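PDB 3Q9T: choline dehydrogenase and related flavoproteins from Aspergillus oryzae, which oxidises formate as a flavoenzyme of the glucose-methanol-choline oxidoreductase family, carrying 8-formyl-FAD at its catalytic site. Local coordinates for residues L34-G39 against K242-V247; K230-N235 against R260-S265; L394-M399 against Y468-K473. All coordinates share one frame; numbering follows the deposited sequence.

Contact 1: L34-G39 against K242-V247; sequences LIVEAG and KGVTVV. With FAY ([(2R,3S,4R,5R)-5-(6-amino-9H-purin-9-yl)-3,4-dihydroxytetrahydrofuran-2-yl]methyl (2R,3S,4S)-5-(8-formyl-7-methyl-2,4-dioxo-3,4-dihydrobenzo[g]pteridin-10(2H)-yl)-2,3,4-trihydroxypentyl dihydrogen diphosphate), chain D.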
loop_
_atom_site.group_PDB
_atom_site.type_symbol
_atom_site.label_atom_id
_atom_site.label_comp_id
_atom_site.label_asym_id
_atom_site.label_seq_id
_atom_site.Cartn_x
_atom_site.Cartn_y
_atom_site.Cartn_z
ATOM N N LEU A 34 37.139 -15.239 -6.074
ATOM C CA LEU A 34 35.970 -15.904 -5.500
ATOM C C LEU A 34 34.731 -15.049 -5.722
ATOM O O LEU A 34 34.780 -13.840 -5.532
ATOM C CB LEU A 34 36.149 -16.142 -3.995
ATOM C CG LEU A 34 34.872 -16.475 -3.203
ATOM C CD1 LEU A 34 34.422 -17.914 -3.462
ATOM C CD2 LEU A 34 35.086 -16.246 -1.717
ATOM N N ILE A 35 33.629 -15.681 -6.129
ATOM C CA ILE A 35 32.320 -15.033 -6.130
ATOM C C ILE A 35 31.331 -15.719 -5.172
ATOM O O ILE A 35 31.002 -16.882 -5.354
ATOM C CB ILE A 35 31.678 -15.027 -7.536
ATOM C CG1 ILE A 35 32.651 -14.458 -8.568
ATOM C CG2 ILE A 35 30.379 -14.223 -7.515
ATOM C CD1 ILE A 35 32.243 -14.722 -10.006
ATOM N N VAL A 36 30.854 -14.992 -4.166
ATOM C CA VAL A 36 29.740 -15.472 -3.342
ATOM C C VAL A 36 28.423 -14.863 -3.822
ATOM O O VAL A 36 28.369 -13.702 -4.222
ATOM C CB VAL A 36 29.945 -15.217 -1.822
ATOM C CG1 VAL A 36 31.149 -16.004 -1.301
ATOM C CG2 VAL A 36 30.086 -13.739 -1.515
ATOM N N GLU A 37 27.369 -15.673 -3.795
ATOM C CA GLU A 37 26.096 -15.341 -4.419
ATOM C C GLU A 37 24.994 -16.114 -3.715
ATOM O O GLU A 37 25.127 -17.321 -3.501
ATOM C CB GLU A 37 26.114 -15.746 -5.891
ATOM C CG GLU A 37 24.765 -15.733 -6.562
ATOM C CD GLU A 37 24.067 -14.387 -6.436
ATOM O OE1 GLU A 37 24.745 -13.347 -6.541
ATOM O OE2 GLU A 37 22.844 -14.371 -6.216
ATOM N N ALA A 38 23.917 -15.411 -3.362
ATOM C CA ALA A 38 22.768 -16.011 -2.676
ATOM C C ALA A 38 21.965 -16.991 -3.544
ATOM O O ALA A 38 21.465 -17.992 -3.046
ATOM C CB ALA A 38 21.852 -14.916 -2.121
ATOM N N GLY A 39 21.849 -16.695 -4.838
ATOM C CA GLY A 39 21.059 -17.503 -5.752
ATOM C C GLY A 39 21.782 -18.703 -6.352
ATOM O O GLY A 39 22.907 -19.020 -5.958
ATOM N N LYS A 242 38.897 -7.601 5.315
ATOM C CA LYS A 242 39.683 -8.825 5.270
ATOM C C LYS A 242 39.045 -9.874 4.350
ATOM O O LYS A 242 39.713 -10.775 3.830
ATOM C CB LYS A 242 39.727 -9.393 6.697
ATOM C CG LYS A 242 41.089 -9.606 7.309
ATOM C CD LYS A 242 41.747 -8.323 7.734
ATOM C CE LYS A 242 43.138 -8.658 8.246
ATOM N NZ LYS A 242 43.725 -9.809 7.479
ATOM N N GLY A 243 37.735 -9.769 4.179
ATOM C CA GLY A 243 36.972 -10.806 3.504
ATOM C C GLY A 243 35.505 -10.727 3.895
ATOM O O GLY A 243 35.018 -9.660 4.295
ATOM N N VAL A 244 34.793 -11.847 3.789
ATOM C CA VAL A 244 33.362 -11.848 4.034
ATOM C C VAL A 244 32.904 -13.128 4.711
ATOM O O VAL A 244 33.449 -14.203 4.459
ATOM C CB VAL A 244 32.588 -11.716 2.706
ATOM C CG1 VAL A 244 32.737 -12.987 1.883
ATOM C CG2 VAL A 244 31.131 -11.445 2.974
ATOM N N THR A 245 31.875 -13.013 5.542
ATOM C CA THR A 245 31.254 -14.178 6.171
ATOM C C THR A 245 29.907 -14.502 5.512
ATOM O O THR A 245 29.081 -13.607 5.274
ATOM C CB THR A 245 31.071 -13.974 7.695
ATOM O OG1 THR A 245 32.342 -13.708 8.306
ATOM C CG2 THR A 245 30.458 -15.224 8.344
ATOM N N VAL A 246 29.697 -15.780 5.206
ATOM C CA VAL A 246 28.466 -16.223 4.553
ATOM C C VAL A 246 27.839 -17.401 5.273
ATOM O O VAL A 246 28.507 -18.104 6.031
ATOM C CB VAL A 246 28.686 -16.598 3.069
ATOM C CG1 VAL A 246 29.208 -15.391 2.293
ATOM C CG2 VAL A 246 29.633 -17.768 2.954
ATOM N N VAL A 247 26.545 -17.603 5.042
ATOM C CA VAL A 247 25.828 -18.725 5.619
ATOM C C VAL A 247 25.391 -19.676 4.513
ATOM O O VAL A 247 24.842 -19.244 3.506
ATOM C CB VAL A 247 24.580 -18.237 6.387
ATOM C CG1 VAL A 247 23.893 -19.401 7.105
ATOM C CG2 VAL A 247 24.970 -17.158 7.357
HETATM P P FAY D . 23.582 -4.582 -9.953
HETATM N N1 FAY D . 17.892 -2.006 -16.895
HETATM C C2 FAY D . 18.046 -1.883 -18.274
HETATM O O2 FAY D . 19.038 -1.333 -18.736
HETATM N N3 FAY D . 17.379 -2.754 -19.110
HETATM C C4 FAY D . 16.197 -3.303 -18.682
HETATM O O4 FAY D . 15.281 -3.418 -19.518
HETATM N N5 FAY D . 14.854 -3.988 -16.832
HETATM C C6 FAY D . 13.762 -5.157 -15.111
HETATM C C7 FAY D . 13.712 -5.654 -13.820
HETATM C C8 FAY D . 14.746 -5.354 -12.927
HETATM O O8 FAY D . 15.738 -5.975 -10.897
HETATM C C9 FAY D . 15.874 -4.660 -13.386
HETATM P PA FAY D . 22.276 -6.958 -9.143
HETATM C "C1'" FAY D . 18.132 -2.951 -14.173
HETATM C C10 FAY D . 16.862 -2.756 -16.379
HETATM N N10 FAY D . 16.914 -3.218 -15.061
HETATM N N1A FAY D . 24.019 -12.530 0.105
HETATM O O1A FAY D . 20.936 -7.174 -8.521
HETATM C C1B FAY D . 23.294 -10.847 -4.817
HETATM O O1P FAY D . 24.897 -5.260 -10.251
HETATM C "C2'" FAY D . 19.264 -3.974 -14.424
HETATM O "O2'" FAY D . 18.685 -5.228 -14.482
HETATM C C2A FAY D . 24.518 -13.085 -1.059
HETATM O O2A FAY D . 22.328 -7.275 -10.606
HETATM C C2B FAY D . 22.007 -10.886 -5.621
HETATM O O2B FAY D . 21.410 -12.170 -5.658
HETATM O O2P FAY D . 23.800 -3.222 -9.314
HETATM C "C3'" FAY D . 20.543 -4.046 -13.527
HETATM O "O3'" FAY D . 21.015 -5.358 -13.232
HETATM N N3A FAY D . 24.229 -12.516 -2.289
HETATM C C3B FAY D . 22.499 -10.472 -6.990
HETATM O O3B FAY D . 23.032 -11.602 -7.637
HETATM O O3P FAY D . 22.747 -5.457 -8.888
HETATM C "C4'" FAY D . 20.466 -3.297 -12.220
HETATM O "O4'" FAY D . 19.994 -1.994 -12.548
HETATM C C4A FAY D . 23.455 -11.403 -2.349
HETATM C C4B FAY D . 23.657 -9.551 -6.692
HETATM O O4B FAY D . 23.993 -9.741 -5.328
HETATM C C4X FAY D . 15.941 -3.294 -17.298
HETATM C "C5'" FAY D . 21.848 -3.260 -11.522
HETATM O "O5'" FAY D . 22.590 -4.459 -11.252
HETATM C C5A FAY D . 22.952 -10.824 -1.187
HETATM C C5B FAY D . 23.299 -8.104 -6.973
HETATM O O5B FAY D . 23.339 -7.913 -8.365
HETATM C C5X FAY D . 14.780 -4.286 -15.488
HETATM C C6A FAY D . 23.229 -11.394 0.054
HETATM N N6A FAY D . 22.664 -10.897 1.163
HETATM N N7A FAY D . 22.231 -9.740 -1.541
HETATM C C7M FAY D . 12.446 -6.345 -13.372
HETATM C C8A FAY D . 22.269 -9.604 -2.883
HETATM C C8M FAY D . 14.871 -6.194 -11.715
HETATM C C9A FAY D . 15.887 -4.076 -14.650
HETATM N N9A FAY D . 23.015 -10.626 -3.393
#
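Val36 and Val246 point their branched ends at each other, methyl against methyl, with CG1 of Val36 4.1 Å from CG1 of Val246. In both valines this branch lies anti to the carbonyl carbon, and that aims it across the gap between the two strands. The other branch of Val36, CG2, leans along the opposing strand and comes to 4.4 Å from CG1 of Val244, so one residue spans two that alternate on the same face of strand 240-248. Valine suits these places: it is branched at CB and compatible with extended backbone, and it fills the space between sheets without a long flexible chain. Phe256 adds to the same apolar layer, lying against both Val36 and Val246. The two strands belong to different sheets of a Rossmann-type FAD-binding fold: strand 33-36 runs in the parallel sheet, while strand 240-248 sits in the antiparallel meander laid over it. Where strand 33-36 ends, the next residue turns the other way. Glu37 directs its CB away from strand 240-248 and its carboxylate grips the adenosine ribose, the classic role of an acidic residue at this point of the fold. Its CG is anti to the backbone N (chi1 167°) and the chain bends at the following bond, which brings both oxygens to the sugar. OE1 accepts a hydrogen bond from ribose O3B at 2.7 Å, and OE2 one from O2B, also at 2.7 Å. OE2 is held a second time by the backbone N of Gly39 at 2.9 Å, which approaches on the anti side, 25° out of the carboxylate plane. The backbone N of Ala38 lies 3.1 Å from N3A of the adenine, and the small CB of Ala38 lets the ring in to 3.4 Å from the same N3A.

Contact 2: K230-N235 against R260-S265; sequences KRLIIN and REVILS. With FAY ([(2R,3S,4R,5R)-5-(6-amino-9H-purin-9-yl)-3,4-dihydroxytetrahydrofuran-2-yl]methyl (2R,3S,4S)-5-(8-formyl-7-methyl-2,4-dioxo-3,4-dihydrobenzo[g]pteridin-10(2H)-yl)-2,3,4-trihydroxypentyl dihydrogen diphosphate), chain D.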
loop_
_atom_site.group_PDB
_atom_site.type_symbol
_atom_site.label_atom_id
_atom_site.label_comp_id
_atom_site.label_asym_id
_atom_site.label_seq_id
_atom_site.Cartn_x
_atom_site.Cartn_y
_atom_site.Cartn_z
ATOM N N LYS A 230 26.468 -12.680 5.659
ATOM C CA LYS A 230 26.166 -12.255 7.007
ATOM C C LYS A 230 26.781 -10.899 7.284
ATOM O O LYS A 230 26.128 -10.028 7.848
ATOM C CB LYS A 230 26.693 -13.264 8.018
ATOM C CG LYS A 230 26.509 -12.805 9.434
ATOM C CD LYS A 230 27.235 -13.725 10.400
ATOM C CE LYS A 230 27.371 -13.073 11.766
ATOM N NZ LYS A 230 28.124 -13.962 12.707
ATOM N N ARG A 231 28.037 -10.719 6.881
ATOM C CA ARG A 231 28.810 -9.546 7.298
ATOM C C ARG A 231 30.126 -9.436 6.532
ATOM O O ARG A 231 30.691 -10.441 6.124
ATOM C CB ARG A 231 29.138 -9.665 8.784
ATOM C CG ARG A 231 29.628 -8.397 9.446
ATOM C CD ARG A 231 30.044 -8.714 10.879
ATOM N NE ARG A 231 28.895 -9.082 11.703
ATOM C CZ ARG A 231 28.978 -9.755 12.846
ATOM N NH1 ARG A 231 30.160 -10.157 13.295
ATOM N NH2 ARG A 231 27.875 -10.042 13.529
ATOM N N LEU A 232 30.616 -8.217 6.334
ATOM C CA LEU A 232 31.966 -8.035 5.823
ATOM C C LEU A 232 32.897 -8.212 7.021
ATOM O O LEU A 232 32.557 -7.796 8.128
ATOM C CB LEU A 232 32.134 -6.640 5.222
ATOM C CG LEU A 232 32.207 -6.375 3.709
ATOM C CD1 LEU A 232 31.792 -7.558 2.833
ATOM C CD2 LEU A 232 31.379 -5.141 3.386
ATOM N N ILE A 233 34.053 -8.845 6.808
ATOM C CA ILE A 233 35.061 -9.004 7.868
ATOM C C ILE A 233 35.999 -7.793 7.888
ATOM O O ILE A 233 36.818 -7.594 6.969
ATOM C CB ILE A 233 35.879 -10.312 7.695
ATOM C CG1 ILE A 233 34.942 -11.524 7.590
ATOM C CG2 ILE A 233 36.880 -10.497 8.852
ATOM C CD1 ILE A 233 35.665 -12.897 7.690
ATOM N N ILE A 234 35.871 -6.987 8.938
ATOM C CA ILE A 234 36.592 -5.732 9.045
ATOM C C ILE A 234 37.558 -5.756 10.230
ATOM O O ILE A 234 37.152 -5.991 11.366
ATOM C CB ILE A 234 35.630 -4.544 9.266
ATOM C CG1 ILE A 234 34.548 -4.510 8.194
ATOM C CG2 ILE A 234 36.400 -3.230 9.293
ATOM C CD1 ILE A 234 35.066 -4.124 6.836
ATOM N N ASN A 235 38.837 -5.509 9.967
ATOM C CA ASN A 235 39.795 -5.306 11.046
ATOM C C ASN A 235 39.832 -3.844 11.462
ATOM O O ASN A 235 40.239 -2.989 10.684
ATOM C CB ASN A 235 41.185 -5.757 10.618
ATOM C CG ASN A 235 42.193 -5.634 11.733
ATOM O OD1 ASN A 235 42.623 -4.529 12.077
ATOM N ND2 ASN A 235 42.567 -6.770 12.322
ATOM N N ARG A 260 43.957 -9.406 -1.732
ATOM C CA ARG A 260 44.100 -8.078 -2.294
ATOM C C ARG A 260 42.926 -7.194 -1.917
ATOM O O ARG A 260 43.092 -6.215 -1.204
ATOM C CB ARG A 260 44.245 -8.143 -3.811
ATOM C CG ARG A 260 45.474 -8.927 -4.266
ATOM C CD ARG A 260 46.756 -8.431 -3.595
ATOM N NE ARG A 260 47.902 -9.225 -4.023
ATOM C CZ ARG A 260 48.819 -8.821 -4.896
ATOM N NH1 ARG A 260 48.759 -7.602 -5.433
ATOM N NH2 ARG A 260 49.809 -9.640 -5.221
ATOM N N GLU A 261 41.737 -7.526 -2.407
ATOM C CA GLU A 261 40.599 -6.639 -2.212
ATOM C C GLU A 261 39.270 -7.356 -2.223
ATOM O O GLU A 261 39.091 -8.368 -2.893
ATOM C CB GLU A 261 40.577 -5.547 -3.280
ATOM C CG GLU A 261 41.772 -4.599 -3.252
ATOM C CD GLU A 261 41.577 -3.430 -4.193
ATOM O OE1 GLU A 261 40.499 -2.802 -4.132
ATOM O OE2 GLU A 261 42.488 -3.146 -5.001
ATOM N N VAL A 262 38.333 -6.809 -1.460
ATOM C CA VAL A 262 36.954 -7.237 -1.528
ATOM C C VAL A 262 36.149 -6.214 -2.328
ATOM O O VAL A 262 36.256 -4.997 -2.111
ATOM C CB VAL A 262 36.365 -7.420 -0.127
ATOM C CG1 VAL A 262 34.846 -7.544 -0.192
ATOM C CG2 VAL A 262 36.977 -8.655 0.520
ATOM N N ILE A 263 35.368 -6.714 -3.277
ATOM C CA ILE A 263 34.458 -5.859 -4.024
ATOM C C ILE A 263 33.004 -6.207 -3.687
ATOM O O ILE A 263 32.539 -7.330 -3.927
ATOM C CB ILE A 263 34.674 -5.919 -5.550
ATOM C CG1 ILE A 263 36.133 -5.614 -5.941
ATOM C CG2 ILE A 263 33.773 -4.901 -6.223
ATOM C CD1 ILE A 263 37.096 -6.757 -5.740
ATOM N N LEU A 264 32.299 -5.237 -3.117
ATOM C CA LEU A 264 30.911 -5.417 -2.727
ATOM C C LEU A 264 29.999 -5.046 -3.900
ATOM O O LEU A 264 29.989 -3.910 -4.351
ATOM C CB LEU A 264 30.602 -4.569 -1.499
ATOM C CG LEU A 264 29.154 -4.586 -0.992
ATOM C CD1 LEU A 264 28.645 -6.002 -0.811
ATOM C CD2 LEU A 264 29.039 -3.789 0.330
ATOM N N SER A 265 29.253 -6.038 -4.383
ATOM C CA SER A 265 28.384 -5.919 -5.541
ATOM C C SER A 265 26.976 -6.491 -5.264
ATOM O O SER A 265 26.401 -7.203 -6.096
ATOM C CB SER A 265 29.012 -6.670 -6.726
ATOM O OG SER A 265 30.309 -6.170 -7.036
HETATM P P FAY D . 23.582 -4.582 -9.953
HETATM N N1 FAY D . 17.892 -2.006 -16.895
HETATM C C2 FAY D . 18.046 -1.883 -18.274
HETATM O O2 FAY D . 19.038 -1.333 -18.736
HETATM N N3 FAY D . 17.379 -2.754 -19.110
HETATM C C4 FAY D . 16.197 -3.303 -18.682
HETATM O O4 FAY D . 15.281 -3.418 -19.518
HETATM N N5 FAY D . 14.854 -3.988 -16.832
HETATM C C6 FAY D . 13.762 -5.157 -15.111
HETATM C C7 FAY D . 13.712 -5.654 -13.820
HETATM C C8 FAY D . 14.746 -5.354 -12.927
HETATM O O8 FAY D . 15.738 -5.975 -10.897
HETATM C C9 FAY D . 15.874 -4.660 -13.386
HETATM P PA FAY D . 22.276 -6.958 -9.143
HETATM C "C1'" FAY D . 18.132 -2.951 -14.173
HETATM C C10 FAY D . 16.862 -2.756 -16.379
HETATM N N10 FAY D . 16.914 -3.218 -15.061
HETATM N N1A FAY D . 24.019 -12.530 0.105
HETATM O O1A FAY D . 20.936 -7.174 -8.521
HETATM C C1B FAY D . 23.294 -10.847 -4.817
HETATM O O1P FAY D . 24.897 -5.260 -10.251
HETATM C "C2'" FAY D . 19.264 -3.974 -14.424
HETATM O "O2'" FAY D . 18.685 -5.228 -14.482
HETATM C C2A FAY D . 24.518 -13.085 -1.059
HETATM O O2A FAY D . 22.328 -7.275 -10.606
HETATM C C2B FAY D . 22.007 -10.886 -5.621
HETATM O O2B FAY D . 21.410 -12.170 -5.658
HETATM O O2P FAY D . 23.800 -3.222 -9.314
HETATM C "C3'" FAY D . 20.543 -4.046 -13.527
HETATM O "O3'" FAY D . 21.015 -5.358 -13.232
HETATM N N3A FAY D . 24.229 -12.516 -2.289
HETATM C C3B FAY D . 22.499 -10.472 -6.990
HETATM O O3B FAY D . 23.032 -11.602 -7.637
HETATM O O3P FAY D . 22.747 -5.457 -8.888
HETATM C "C4'" FAY D . 20.466 -3.297 -12.220
HETATM O "O4'" FAY D . 19.994 -1.994 -12.548
HETATM C C4A FAY D . 23.455 -11.403 -2.349
HETATM C C4B FAY D . 23.657 -9.551 -6.692
HETATM O O4B FAY D . 23.993 -9.741 -5.328
HETATM C C4X FAY D . 15.941 -3.294 -17.298
HETATM C "C5'" FAY D . 21.848 -3.260 -11.522
HETATM O "O5'" FAY D . 22.590 -4.459 -11.252
HETATM C C5A FAY D . 22.952 -10.824 -1.187
HETATM C C5B FAY D . 23.299 -8.104 -6.973
HETATM O O5B FAY D . 23.339 -7.913 -8.365
HETATM C C5X FAY D . 14.780 -4.286 -15.488
HETATM C C6A FAY D . 23.229 -11.394 0.054
HETATM N N6A FAY D . 22.664 -10.897 1.163
HETATM N N7A FAY D . 22.231 -9.740 -1.541
HETATM C C7M FAY D . 12.446 -6.345 -13.372
HETATM C C8A FAY D . 22.269 -9.604 -2.883
HETATM C C8M FAY D . 14.871 -6.194 -11.715
HETATM C C9A FAY D . 15.887 -4.076 -14.650
HETATM N N9A FAY D . 23.015 -10.626 -3.393
#
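The backbone O of Ile233 accepts a hydrogen bond from the N of Lys242, and the N of Ile233 pairs with the O of Gly243, holding strand 227-235 to strand 240-248. Strand 227-235 is the outermost strand of the antiparallel meander within this chain, and the meander packs against the parallel sheet of the Rossmann-type FAD domain. Nearer its start the strand carries a classic beta bulge, with Lys230 and Arg231 both opposite Thr245. Between the bulge and the Ile233 pairing, Leu232 drops from the meander towards strand 261-264. Its two methyls divide the work: CD1 reaches CG1 of Val262 at 4.3 Å, and CD2 meets CD2 of Leu264 at 4.1 Å. The side chains of Leu232 and Leu264 slant past each other. Leu264 extends its CG anti to the backbone N (chi1 177°), whereas Leu232 has a chi1 of -106°, away from the staggered positions, with CD1 and CD2 then falling one on each partner. A leucine suits the place because its two terminal methyls reach two alternate residues of the facing strand at once. Leu274 and Leu275 of helix 267-277 also pack on Leu232, while Ser278 OG is hydrogen-bonded to its backbone N. Beyond Leu264 the strand gives way to the cofactor pocket, where the carbonyl O of Ser265 approaches C5B of the cofactor's adenosine ribose to 3.3 Å.

Contact 3: L394-M399 against Y468-K473; sequences LDFVCM and YDLLFK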
loop_
_atom_site.group_PDB
_atom_site.type_symbol
_atom_site.label_atom_id
_atom_site.label_comp_id
_atom_site.label_asym_id
_atom_site.label_seq_id
_atom_site.Cartn_x
_atom_site.Cartn_y
_atom_site.Cartn_z
ATOM N N LEU A 394 9.734 6.424 -23.310
ATOM C CA LEU A 394 8.457 5.797 -23.609
ATOM C C LEU A 394 8.673 4.437 -24.255
ATOM O O LEU A 394 9.101 4.339 -25.411
ATOM C CB LEU A 394 7.636 6.692 -24.530
ATOM C CG LEU A 394 7.405 8.075 -23.950
ATOM C CD1 LEU A 394 6.640 8.980 -24.948
ATOM C CD2 LEU A 394 6.669 7.933 -22.618
ATOM N N ASP A 395 8.401 3.388 -23.489
ATOM C CA ASP A 395 8.525 2.031 -23.977
ATOM C C ASP A 395 7.206 1.538 -24.499
ATOM O O ASP A 395 6.211 1.506 -23.771
ATOM C CB ASP A 395 9.025 1.097 -22.868
ATOM C CG ASP A 395 10.318 1.584 -22.261
ATOM O OD1 ASP A 395 11.249 1.930 -23.039
ATOM O OD2 ASP A 395 10.386 1.653 -21.011
ATOM N N PHE A 396 7.207 1.139 -25.764
ATOM C CA PHE A 396 6.011 0.624 -26.392
ATOM C C PHE A 396 6.050 -0.885 -26.470
ATOM O O PHE A 396 6.471 -1.448 -27.473
ATOM C CB PHE A 396 5.853 1.256 -27.767
ATOM C CG PHE A 396 5.803 2.753 -27.716
ATOM C CD1 PHE A 396 4.621 3.402 -27.408
ATOM C CD2 PHE A 396 6.943 3.505 -27.937
ATOM C CE1 PHE A 396 4.569 4.781 -27.331
ATOM C CE2 PHE A 396 6.900 4.888 -27.864
ATOM C CZ PHE A 396 5.716 5.527 -27.561
ATOM N N VAL A 397 5.614 -1.537 -25.397
ATOM C CA VAL A 397 5.664 -2.994 -25.309
ATOM C C VAL A 397 4.482 -3.536 -26.095
ATOM O O VAL A 397 3.347 -3.134 -25.862
ATOM C CB VAL A 397 5.588 -3.468 -23.845
ATOM C CG1 VAL A 397 5.689 -4.971 -23.758
ATOM C CG2 VAL A 397 6.685 -2.817 -23.032
ATOM N N CYS A 398 4.746 -4.431 -27.041
ATOM C CA CYS A 398 3.701 -4.868 -27.968
ATOM C C CYS A 398 2.913 -6.067 -27.480
ATOM O O CYS A 398 2.683 -7.009 -28.237
ATOM C CB CYS A 398 4.268 -5.139 -29.376
ATOM S SG CYS A 398 5.617 -6.314 -29.430
ATOM N N MET A 399 2.501 -6.028 -26.216
ATOM C CA MET A 399 1.498 -6.960 -25.697
ATOM C C MET A 399 1.146 -6.544 -24.275
ATOM O O MET A 399 1.798 -5.665 -23.709
ATOM C CB MET A 399 1.978 -8.421 -25.761
ATOM C CG MET A 399 2.780 -8.914 -24.576
ATOM S SD MET A 399 3.158 -10.697 -24.620
ATOM C CE MET A 399 1.750 -11.327 -25.458
ATOM N N TYR A 468 -0.874 9.678 -25.087
ATOM C CA TYR A 468 -2.257 9.546 -25.552
ATOM C C TYR A 468 -2.495 10.284 -26.876
ATOM O O TYR A 468 -3.070 9.726 -27.818
ATOM C CB TYR A 468 -3.236 10.012 -24.460
ATOM C CG TYR A 468 -3.782 8.859 -23.656
ATOM C CD1 TYR A 468 -5.109 8.451 -23.791
ATOM C CD2 TYR A 468 -2.955 8.137 -22.802
ATOM C CE1 TYR A 468 -5.609 7.372 -23.069
ATOM C CE2 TYR A 468 -3.445 7.056 -22.069
ATOM C CZ TYR A 468 -4.770 6.677 -22.209
ATOM O OH TYR A 468 -5.253 5.612 -21.492
ATOM N N ASP A 469 -2.031 11.529 -26.948
ATOM C CA ASP A 469 -2.060 12.288 -28.203
ATOM C C ASP A 469 -1.433 11.502 -29.341
ATOM O O ASP A 469 -1.995 11.399 -30.428
ATOM C CB ASP A 469 -1.306 13.605 -28.046
ATOM C CG ASP A 469 -2.034 14.580 -27.169
ATOM O OD1 ASP A 469 -3.221 14.336 -26.893
ATOM O OD2 ASP A 469 -1.426 15.587 -26.763
ATOM N N LEU A 470 -0.262 10.945 -29.073
ATOM C CA LEU A 470 0.518 10.238 -30.081
ATOM C C LEU A 470 -0.267 9.053 -30.623
ATOM O O LEU A 470 -0.293 8.789 -31.823
ATOM C CB LEU A 470 1.816 9.760 -29.424
ATOM C CG LEU A 470 3.019 9.076 -30.083
ATOM C CD1 LEU A 470 3.154 7.661 -29.564
ATOM C CD2 LEU A 470 3.062 9.148 -31.615
ATOM N N LEU A 471 -0.929 8.345 -29.725
ATOM C CA LEU A 471 -1.476 7.054 -30.071
ATOM C C LEU A 471 -2.927 7.174 -30.520
ATOM O O LEU A 471 -3.375 6.399 -31.372
ATOM C CB LEU A 471 -1.332 6.078 -28.897
ATOM C CG LEU A 471 0.096 5.679 -28.485
ATOM C CD1 LEU A 471 0.099 4.982 -27.120
ATOM C CD2 LEU A 471 0.780 4.792 -29.529
ATOM N N PHE A 472 -3.651 8.141 -29.956
ATOM C CA PHE A 472 -5.057 8.377 -30.321
ATOM C C PHE A 472 -5.242 9.365 -31.464
ATOM O O PHE A 472 -6.316 9.445 -32.043
ATOM C CB PHE A 472 -5.889 8.839 -29.111
ATOM C CG PHE A 472 -6.341 7.713 -28.233
ATOM C CD1 PHE A 472 -7.607 7.172 -28.375
ATOM C CD2 PHE A 472 -5.491 7.174 -27.283
ATOM C CE1 PHE A 472 -8.015 6.128 -27.575
ATOM C CE2 PHE A 472 -5.897 6.132 -26.485
ATOM C CZ PHE A 472 -7.161 5.610 -26.634
ATOM N N LYS A 473 -4.205 10.124 -31.781
ATOM C CA LYS A 473 -4.324 11.154 -32.811
ATOM C C LYS A 473 -3.258 10.977 -33.879
ATOM O O LYS A 473 -3.370 11.537 -34.960
ATOM C CB LYS A 473 -4.158 12.558 -32.216
ATOM C CG LYS A 473 -5.144 12.945 -31.137
ATOM C CD LYS A 473 -4.824 14.348 -30.656
ATOM C CE LYS A 473 -5.659 14.743 -29.464
ATOM N NZ LYS A 473 -5.080 15.946 -28.774
#
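The ring of Phe396, projecting from a strand, is met by CD1 of Leu470, which reaches out towards it from a helix. The strand, 392-397, belongs to the large mixed sheet of this GMC oxidoreductase, and helix 454-473 packs on one side of it. CD1 of Leu470 comes in obliquely beside the corner of the ring, 3.9 Å from CZ of Phe396 and equally far from its CE1. Phe396 reaches this far because its CG stands beside the backbone N and opposite the carbonyl carbon (chi1 -57°), which carries the ring out from the sheet. Leu470 answers with CG anti to its own N (chi1 -174°), but its second torsion, -114°, falls outside the usual staggered positions. Leu471 brings CD2 to 4.4 Å from CE1 of Phe396. A long flat aromatic suits the strand, since it can bridge the wide gap to the helix, while the successive leucines Leu470 and Leu471 give the helix two branched apolar ends, each of which meets the ring with one methyl. Leu173 of helix 167-179 touches both Phe396 and Leu470, whereas Leu471 also rests on Leu417 and Val419 of strand 415-423. On another side of the helix, Lys473 forms a salt bridge one turn back, its NZ meeting OD1 of Asp469 at 3.1 Å from above the carboxylate plane.

How the contacts relate
From the N terminus, residues 34-39 come first, and contact 1 closes a loop of about two hundred residues when 242-247 arrives. Contact 2 opens at 230-235, before that loop is closed, and closes at 260-265, so the two contacts cross. Their strands 227-235 and 240-248 are neighbours in one meander, which contacts 1 and 2 thereby join to two strands of the same parallel sheet; both contacts also reach the cofactor at its adenosine end. Contact 3 follows in series, its 394-399 and 468-473 closing a loop of about seventy residues on the opposite side of the chain's centre, its centre about 44 and 46 Å from the centres of contacts 1 and 2. It ties a helix to the large mixed sheet.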